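Local coordinates for nascent polypeptide-associated complex protein (Methanothermobacter marburgensis, PDB 1TR8), which probably contacts nascent chains emerging from the ribosome, working as a homodimer that binds ribosomal RNA, at residues 11-16 and 33-38; 26-31 and 56-61. All coordinates share one frame; numbering follows the deposited sequence.

Contact 1. Residues 11-16 and 33-38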
HETATM    1  N   MSE A  11      11.327  19.752 -15.550  1.00 83.54           N
HETATM    2  CA  MSE A  11      10.540  18.520 -15.517  1.00 83.80           C
HETATM    3  C   MSE A  11      10.962  17.499 -16.574  1.00 80.94           C
HETATM    4  O   MSE A  11      11.309  17.840 -17.704  1.00 80.30           O
HETATM    5  CB  MSE A  11       9.038  18.819 -15.676  1.00 83.76           C
HETATM    6  CG  MSE A  11       8.469  19.885 -14.728  0.70 85.22           C
HETATM    7 SE   MSE A  11       7.309  19.194 -13.301  0.70 90.41          SE
HETATM    8  CE  MSE A  11       5.689  19.178 -14.211  0.70 90.92           C
ATOM      9  N   LYS A  12      10.909  16.238 -16.162  1.00 78.25           N
ATOM     10  CA  LYS A  12      11.185  15.082 -16.990  1.00 76.07           C
ATOM     11  C   LYS A  12       9.878  14.289 -17.133  1.00 74.33           C
ATOM     12  O   LYS A  12       9.022  14.346 -16.260  1.00 72.92           O
ATOM     13  CB  LYS A  12      12.253  14.264 -16.272  1.00 76.54           C
ATOM     14  CG  LYS A  12      12.763  13.064 -17.033  1.00 79.84           C
ATOM     15  CD  LYS A  12      14.017  13.375 -17.862  1.00 83.76           C
ATOM     16  CE  LYS A  12      14.654  12.094 -18.423  1.00 83.61           C
ATOM     17  NZ  LYS A  12      14.894  11.068 -17.365  1.00 82.81           N
ATOM     18  N   ASP A  13       9.694  13.584 -18.242  1.00 72.67           N
ATOM     19  CA  ASP A  13       8.539  12.702 -18.410  1.00 72.23           C
ATOM     20  C   ASP A  13       8.814  11.355 -17.756  1.00 71.04           C
ATOM     21  O   ASP A  13       9.955  10.901 -17.718  1.00 69.24           O
ATOM     22  CB  ASP A  13       8.211  12.474 -19.883  1.00 71.98           C
ATOM     23  CG  ASP A  13       7.650  13.712 -20.557  1.00 75.25           C
ATOM     24  OD1 ASP A  13       6.731  14.352 -19.992  1.00 78.83           O
ATOM     25  OD2 ASP A  13       8.040  14.097 -21.682  1.00 78.89           O
ATOM     26  N   LEU A  14       7.766  10.760 -17.189  1.00 70.32           N
ATOM     27  CA  LEU A  14       7.852   9.441 -16.555  1.00 70.44           C
ATOM     28  C   LEU A  14       6.946   8.523 -17.341  1.00 69.41           C
ATOM     29  O   LEU A  14       5.741   8.754 -17.421  1.00 69.76           O
ATOM     30  CB  LEU A  14       7.426   9.500 -15.089  1.00 70.77           C
ATOM     31  CG  LEU A  14       7.692   8.262 -14.238  1.00 72.79           C
ATOM     32  CD1 LEU A  14       9.188   8.078 -14.084  1.00 76.94           C
ATOM     33  CD2 LEU A  14       7.032   8.332 -12.855  1.00 72.93           C
ATOM     34  N   ARG A  15       7.559   7.544 -18.004  1.00 67.87           N
ATOM     35  CA  ARG A  15       6.890   6.739 -19.021  1.00 66.30           C
ATOM     36  C   ARG A  15       6.461   5.369 -18.475  1.00 64.78           C
ATOM     37  O   ARG A  15       7.088   4.822 -17.570  1.00 64.81           O
ATOM     38  CB  ARG A  15       7.837   6.593 -20.227  1.00 66.51           C
ATOM     39  CG  ARG A  15       7.179   6.102 -21.469  1.00 67.65           C
ATOM     40  CD  ARG A  15       8.083   6.146 -22.686  1.00 69.76           C
ATOM     41  NE  ARG A  15       7.648   5.245 -23.748  1.00 68.80           N
ATOM     42  CZ  ARG A  15       8.115   4.018 -23.939  1.00 73.14           C
ATOM     43  NH1 ARG A  15       9.012   3.508 -23.105  1.00 72.30           N
ATOM     44  NH2 ARG A  15       7.676   3.292 -24.971  1.00 72.95           N
ATOM     45  N   GLY A  16       5.346   4.851 -18.990  1.00 63.37           N
ATOM     46  CA  GLY A  16       4.855   3.506 -18.642  1.00 61.53           C
ATOM     47  C   GLY A  16       4.161   3.412 -17.297  1.00 58.86           C
ATOM     48  O   GLY A  16       4.233   2.383 -16.638  1.00 58.24           O
ATOM     49  N   ASN A  33      -3.713   4.884 -16.185  1.00 60.51           N
ATOM     50  CA  ASN A  33      -2.920   5.337 -17.310  1.00 60.75           C
ATOM     51  C   ASN A  33      -2.805   6.858 -17.337  1.00 60.66           C
ATOM     52  O   ASN A  33      -3.143   7.519 -18.320  1.00 61.35           O
ATOM     53  CB  ASN A  33      -3.514   4.794 -18.614  1.00 60.95           C
ATOM     54  CG  ASN A  33      -3.394   3.276 -18.712  1.00 63.06           C
ATOM     55  OD1 ASN A  33      -4.395   2.564 -18.867  1.00 64.25           O
ATOM     56  ND2 ASN A  33      -2.164   2.775 -18.598  1.00 61.49           N
ATOM     57  N   PRO A  34      -2.313   7.415 -16.243  1.00 59.70           N
ATOM     58  CA  PRO A  34      -2.082   8.838 -16.167  1.00 59.12           C
ATOM     59  C   PRO A  34      -0.875   9.279 -16.964  1.00 59.01           C
ATOM     60  O   PRO A  34      -0.019   8.462 -17.320  1.00 58.94           O
ATOM     61  CB  PRO A  34      -1.812   9.040 -14.679  1.00 60.04           C
ATOM     62  CG  PRO A  34      -1.253   7.767 -14.234  1.00 58.31           C
ATOM     63  CD  PRO A  34      -1.956   6.727 -14.992  1.00 59.08           C
ATOM     64  N   LYS A  35      -0.819  10.575 -17.239  1.00 58.26           N
ATOM     65  CA  LYS A  35       0.405  11.218 -17.677  1.00 58.23           C
ATOM     66  C   LYS A  35       1.138  11.754 -16.438  1.00 57.75           C
ATOM     67  O   LYS A  35       0.532  12.361 -15.554  1.00 56.86           O
ATOM     68  CB  LYS A  35       0.078  12.347 -18.652  1.00 60.06           C
ATOM     69  CG  LYS A  35       1.299  13.176 -18.995  1.00 63.13           C
ATOM     70  CD  LYS A  35       1.338  13.600 -20.460  1.00 66.79           C
ATOM     71  CE  LYS A  35       2.768  14.002 -20.800  1.00 68.25           C
ATOM     72  NZ  LYS A  35       3.699  13.581 -19.683  1.00 70.25           N
ATOM     73  N   VAL A  36       2.435  11.488 -16.352  1.00 56.48           N
ATOM     74  CA  VAL A  36       3.199  11.828 -15.163  1.00 57.11           C
ATOM     75  C   VAL A  36       4.521  12.517 -15.504  1.00 57.74           C
ATOM     76  O   VAL A  36       5.285  12.047 -16.341  1.00 58.32           O
ATOM     77  CB  VAL A  36       3.505  10.588 -14.294  1.00 56.18           C
ATOM     78  CG1 VAL A  36       4.283  10.992 -13.054  1.00 55.86           C
ATOM     79  CG2 VAL A  36       2.235   9.837 -13.916  1.00 55.35           C
ATOM     80  N   ASN A  37       4.744  13.656 -14.856  1.00 58.37           N
ATOM     81  CA  ASN A  37       5.989  14.403 -14.909  1.00 59.50           C
ATOM     82  C   ASN A  37       6.657  14.408 -13.537  1.00 59.39           C
ATOM     83  O   ASN A  37       5.987  14.353 -12.509  1.00 58.52           O
ATOM     84  CB  ASN A  37       5.706  15.846 -15.320  1.00 60.63           C
ATOM     85  CG  ASN A  37       5.384  15.965 -16.791  1.00 64.59           C
ATOM     86  OD1 ASN A  37       5.553  15.009 -17.544  1.00 72.07           O
ATOM     87  ND2 ASN A  37       4.901  17.131 -17.207  1.00 68.77           N
ATOM     88  N   VAL A  38       7.978  14.503 -13.528  1.00 59.68           N
ATOM     89  CA  VAL A  38       8.732  14.526 -12.283  1.00 60.71           C
ATOM     90  C   VAL A  38       9.836  15.593 -12.296  1.00 60.72           C
ATOM     91  O   VAL A  38      10.399  15.924 -13.330  1.00 60.74           O
ATOM     92  CB  VAL A  38       9.310  13.125 -11.966  1.00 59.29           C
ATOM     93  CG1 VAL A  38      10.301  12.707 -13.004  1.00 59.34           C
ATOM     94  CG2 VAL A  38       9.963  13.095 -10.568  1.00 59.38           C
TER
HETATM   95  O   HOH W   1       3.726  10.201 -18.374  1.00 56.63           O
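Selenomethionine Met11 lays its terminal methyl against Asn37 at the start of an antiparallel strand pairing, in which the short strand 12-14 forms, within this chain, one edge of a three-stranded sheet of the NAC domain and strand 35-41 its middle. Bends at chi2 and chi3 (-108° and -87°) turn the Met11 chain so that it reaches across to the neighbouring strand, and CE comes to 3.5 Å from Asn37 CB, the two side chains crossing at about a right angle. Lys12 and Val38 form a hydrogen-bonded pair: Lys12 N gives a nearly straight bond to Val38 O (2.9 Å), and Val38 N returns one to Lys12 O. Asp13, opposite Asn37 in a non-hydrogen-bonded pair, turns to the other face. Its OD1 forms a salt bridge with Lys35 NZ at 3.1 Å, the ammonium coming from above the carboxylate plane; this exposed pair bridges the two strands diagonally. Leu14 returns to the face of Lys12 and Val38, where it lies alongside Val36, CD2 to CG1 3.8 Å; Ile22 of the second subunit packs on Leu14, while Val17 touches Val36. Past the bond from Leu14 N to Val36 O the strands part, and one water fills in for a direct link, donating to Leu14 O and accepting from Val36 N, 2.7 Å from each.

Contact 2. Residues 26-31 and 56-61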
ATOM      1  N   ARG A  26      -9.800   7.394   4.743  1.00 52.93           N
ATOM      2  CA  ARG A  26     -11.175   7.025   4.438  1.00 53.91           C
ATOM      3  C   ARG A  26     -11.410   6.570   2.988  1.00 52.64           C
ATOM      4  O   ARG A  26     -12.520   6.147   2.614  1.00 50.29           O
ATOM      5  CB  ARG A  26     -12.072   8.234   4.711  1.00 54.07           C
ATOM      6  CG  ARG A  26     -11.984   8.821   6.122  1.00 55.75           C
ATOM      7  CD  ARG A  26     -13.042   9.885   6.406  1.00 56.27           C
ATOM      8  NE  ARG A  26     -14.358   9.361   6.067  1.00 58.25           N
ATOM      9  CZ  ARG A  26     -15.124   8.661   6.895  1.00 59.80           C
ATOM     10  NH1 ARG A  26     -14.766   8.481   8.158  1.00 60.51           N
ATOM     11  NH2 ARG A  26     -16.276   8.178   6.468  1.00 60.80           N
ATOM     12  N   LYS A  27     -10.381   6.709   2.160  1.00 50.72           N
ATOM     13  CA  LYS A  27     -10.557   6.481   0.747  1.00 50.66           C
ATOM     14  C   LYS A  27      -9.235   6.526   0.027  1.00 50.08           C
ATOM     15  O   LYS A  27      -8.225   6.954   0.573  1.00 48.88           O
ATOM     16  CB  LYS A  27     -11.495   7.529   0.132  1.00 50.48           C
ATOM     17  CG  LYS A  27     -10.868   8.898  -0.092  1.00 51.66           C
ATOM     18  CD  LYS A  27     -11.822   9.848  -0.807  1.00 52.32           C
ATOM     19  CE  LYS A  27     -11.133  11.167  -1.219  1.00 52.35           C
ATOM     20  NZ  LYS A  27     -12.120  12.251  -1.583  1.00 51.78           N
ATOM     21  N   GLU A  28      -9.286   6.065  -1.218  1.00 49.78           N
ATOM     22  CA  GLU A  28      -8.194   6.144  -2.138  1.00 50.04           C
ATOM     23  C   GLU A  28      -8.693   6.696  -3.479  1.00 50.52           C
ATOM     24  O   GLU A  28      -9.839   6.492  -3.876  1.00 50.59           O
ATOM     25  CB  GLU A  28      -7.578   4.755  -2.285  1.00 50.45           C
ATOM     26  CG  GLU A  28      -7.288   4.132  -0.912  1.00 53.35           C
ATOM     27  CD  GLU A  28      -6.609   2.778  -0.969  1.00 54.14           C
ATOM     28  OE1 GLU A  28      -6.806   2.069  -1.980  1.00 58.68           O
ATOM     29  OE2 GLU A  28      -5.921   2.413   0.023  1.00 61.74           O
ATOM     30  N   ILE A  29      -7.822   7.433  -4.154  1.00 50.29           N
ATOM     31  CA  ILE A  29      -8.123   8.019  -5.434  1.00 50.95           C
ATOM     32  C   ILE A  29      -7.242   7.273  -6.417  1.00 50.14           C
ATOM     33  O   ILE A  29      -6.049   7.176  -6.210  1.00 49.48           O
ATOM     34  CB  ILE A  29      -7.807   9.539  -5.450  1.00 50.60           C
ATOM     35  CG1 ILE A  29      -8.625  10.261  -4.379  1.00 51.33           C
ATOM     36  CG2 ILE A  29      -8.107  10.125  -6.837  1.00 51.66           C
ATOM     37  CD1 ILE A  29      -8.278  11.716  -4.205  1.00 52.03           C
ATOM     38  N   ILE A  30      -7.843   6.724  -7.466  1.00 49.28           N
ATOM     39  CA  ILE A  30      -7.114   5.925  -8.429  1.00 50.63           C
ATOM     40  C   ILE A  30      -7.191   6.603  -9.795  1.00 50.79           C
ATOM     41  O   ILE A  30      -8.290   6.932 -10.269  1.00 49.35           O
ATOM     42  CB  ILE A  30      -7.738   4.493  -8.509  1.00 51.80           C
ATOM     43  CG1 ILE A  30      -7.639   3.781  -7.158  1.00 55.50           C
ATOM     44  CG2 ILE A  30      -7.073   3.641  -9.580  1.00 50.74           C
ATOM     45  CD1 ILE A  30      -8.952   3.734  -6.461  1.00 58.70           C
ATOM     46  N   ILE A  31      -6.023   6.834 -10.397  1.00 52.12           N
ATOM     47  CA  ILE A  31      -5.932   7.344 -11.759  1.00 53.87           C
ATOM     48  C   ILE A  31      -5.300   6.315 -12.680  1.00 54.27           C
ATOM     49  O   ILE A  31      -4.116   5.991 -12.544  1.00 53.21           O
ATOM     50  CB  ILE A  31      -5.107   8.638 -11.793  1.00 54.28           C
ATOM     51  CG1 ILE A  31      -5.610   9.590 -10.711  1.00 58.16           C
ATOM     52  CG2 ILE A  31      -5.235   9.286 -13.167  1.00 56.89           C
ATOM     53  CD1 ILE A  31      -4.866  10.894 -10.648  1.00 59.50           C
ATOM     54  N   ARG A  56     -12.427   5.180  -4.344  1.00 57.01           N
ATOM     55  CA  ARG A  56     -12.618   3.874  -3.709  1.00 58.61           C
ATOM     56  C   ARG A  56     -12.631   4.104  -2.211  1.00 56.78           C
ATOM     57  O   ARG A  56     -11.635   4.557  -1.667  1.00 57.11           O
ATOM     58  CB  ARG A  56     -11.399   3.034  -4.048  1.00 58.75           C
ATOM     59  CG  ARG A  56     -11.496   1.615  -3.674  1.00 61.83           C
ATOM     60  CD  ARG A  56     -10.516   0.790  -4.477  1.00 61.22           C
ATOM     61  NE  ARG A  56      -9.147   1.106  -4.137  1.00 61.02           N
ATOM     62  CZ  ARG A  56      -8.105   0.698  -4.836  1.00 62.83           C
ATOM     63  NH1 ARG A  56      -8.296   0.025  -5.963  1.00 63.36           N
ATOM     64  NH2 ARG A  56      -6.881   0.997  -4.427  1.00 61.01           N
ATOM     65  N   SER A  57     -13.742   3.849  -1.543  1.00 56.69           N
ATOM     66  CA  SER A  57     -13.845   4.162  -0.121  1.00 58.33           C
ATOM     67  C   SER A  57     -13.320   3.014   0.757  1.00 57.82           C
ATOM     68  O   SER A  57     -13.188   1.882   0.290  1.00 56.64           O
ATOM     69  CB  SER A  57     -15.280   4.523   0.245  1.00 58.66           C
ATOM     70  OG  SER A  57     -16.070   3.360   0.325  1.00 60.70           O
ATOM     71  N   LEU A  58     -12.854   3.362   1.952  1.00 57.71           N
ATOM     72  CA  LEU A  58     -12.324   2.385   2.905  1.00 60.35           C
ATOM     73  C   LEU A  58     -13.125   2.417   4.204  1.00 60.61           C
ATOM     74  O   LEU A  58     -13.392   3.476   4.739  1.00 62.98           O
ATOM     75  CB  LEU A  58     -10.851   2.668   3.213  1.00 60.43           C
ATOM     76  CG  LEU A  58      -9.853   1.797   2.441  1.00 62.77           C
ATOM     77  CD1 LEU A  58      -9.775   2.193   1.003  1.00 63.42           C
ATOM     78  CD2 LEU A  58      -8.476   1.836   3.084  1.00 63.97           C
ATOM     79  N   GLU A  59     -13.504   1.259   4.718  1.00 60.87           N
ATOM     80  CA  GLU A  59     -14.433   1.191   5.853  1.00 60.73           C
ATOM     81  C   GLU A  59     -13.791   0.481   7.036  1.00 58.33           C
ATOM     82  O   GLU A  59     -12.958  -0.386   6.839  1.00 58.17           O
ATOM     83  CB  GLU A  59     -15.707   0.455   5.419  1.00 60.95           C
ATOM     84  CG  GLU A  59     -16.840   1.402   5.063  1.00 68.57           C
ATOM     85  CD  GLU A  59     -17.399   1.172   3.670  1.00 74.78           C
ATOM     86  OE1 GLU A  59     -17.890   0.042   3.419  1.00 78.50           O
ATOM     87  OE2 GLU A  59     -17.339   2.129   2.845  1.00 75.27           O
ATOM     88  N   ALA A  60     -14.175   0.821   8.263  1.00 57.94           N
ATOM     89  CA  ALA A  60     -13.619   0.118   9.407  1.00 58.50           C
ATOM     90  C   ALA A  60     -14.063  -1.348   9.382  1.00 58.52           C
ATOM     91  O   ALA A  60     -15.241  -1.646   9.182  1.00 56.44           O
ATOM     92  CB  ALA A  60     -14.018   0.777  10.699  1.00 58.62           C
ATOM     93  N   GLU A  61     -13.076  -2.231   9.495  1.00 59.58           N
ATOM     94  CA  GLU A  61     -13.244  -3.692   9.477  1.00 61.12           C
ATOM     95  C   GLU A  61     -13.305  -4.197  10.924  1.00 60.75           C
ATOM     96  O   GLU A  61     -12.305  -4.188  11.624  1.00 59.75           O
ATOM     97  CB  GLU A  61     -12.069  -4.325   8.699  1.00 60.70           C
ATOM     98  CG  GLU A  61     -11.837  -5.830   8.878  1.00 62.97           C
ATOM     99  CD  GLU A  61     -12.753  -6.719   8.044  1.00 68.82           C
ATOM    100  OE1 GLU A  61     -12.926  -6.466   6.824  1.00 73.41           O
ATOM    101  OE2 GLU A  61     -13.248  -7.728   8.596  1.00 73.34           O
TER
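Glu28 and Arg56 cross on one face of an antiparallel sheet of the NAC domain, where central strand 27-32 meets strand 53-61. Their carboxylate and guanidinium planes are turned 57° apart, yet Glu28 OE1 lies close to the guanidinium plane and accepts a salt-bridging hydrogen bond from Arg56 NH2 at 2.7 Å, with a weak second one from NE. The arginine chain bends at chi3 (67°), which brings the guanidinium beneath Ile30: CD1 of Ile30 sits over the centre of one guanidinium face, 3.4 Å above the plane. Glu28 OE2 pairs instead with Arg56 of the third subunit, whose strand continues the sheet beyond residues 58-61, so the carboxylate joins two chains. A leucine in place of Arg56 would probably cost Glu28 the guanidinium that meets OE1 and, since every subunit would change, also the one from the third subunit at OE2, and leave Ile30 CD1 without the flat surface it rests on. From the other flank, Leu58 CD1 packs on Glu28 CG at 3.7 Å. Below these side chains the backbones of Glu28 and Arg56 exchange two hydrogen bonds, and Leu58 N donates to Arg26 O at 2.9 Å.

In the fold
Contact 1 and contact 2 belong to two different three-stranded antiparallel sheets of the NAC domain, with centres about 24 Å apart. Strand 27-32 of contact 2 and strand 35-41 of contact 1, each the middle strand of its sheet, are joined by Asn33 and Pro34 alone; the two contacts do not touch otherwise. The centre of contact 1 is about 25 Å from the centre of the chain, out at the surface, that of contact 2 about 3 Å. Both meet the second subunit, contact 2 through Ile29 and Ile31 on its Tyr47. Contact 2 also joins the third subunit through the edge of strand 53-61, which leads on toward the C-terminal UBA domain.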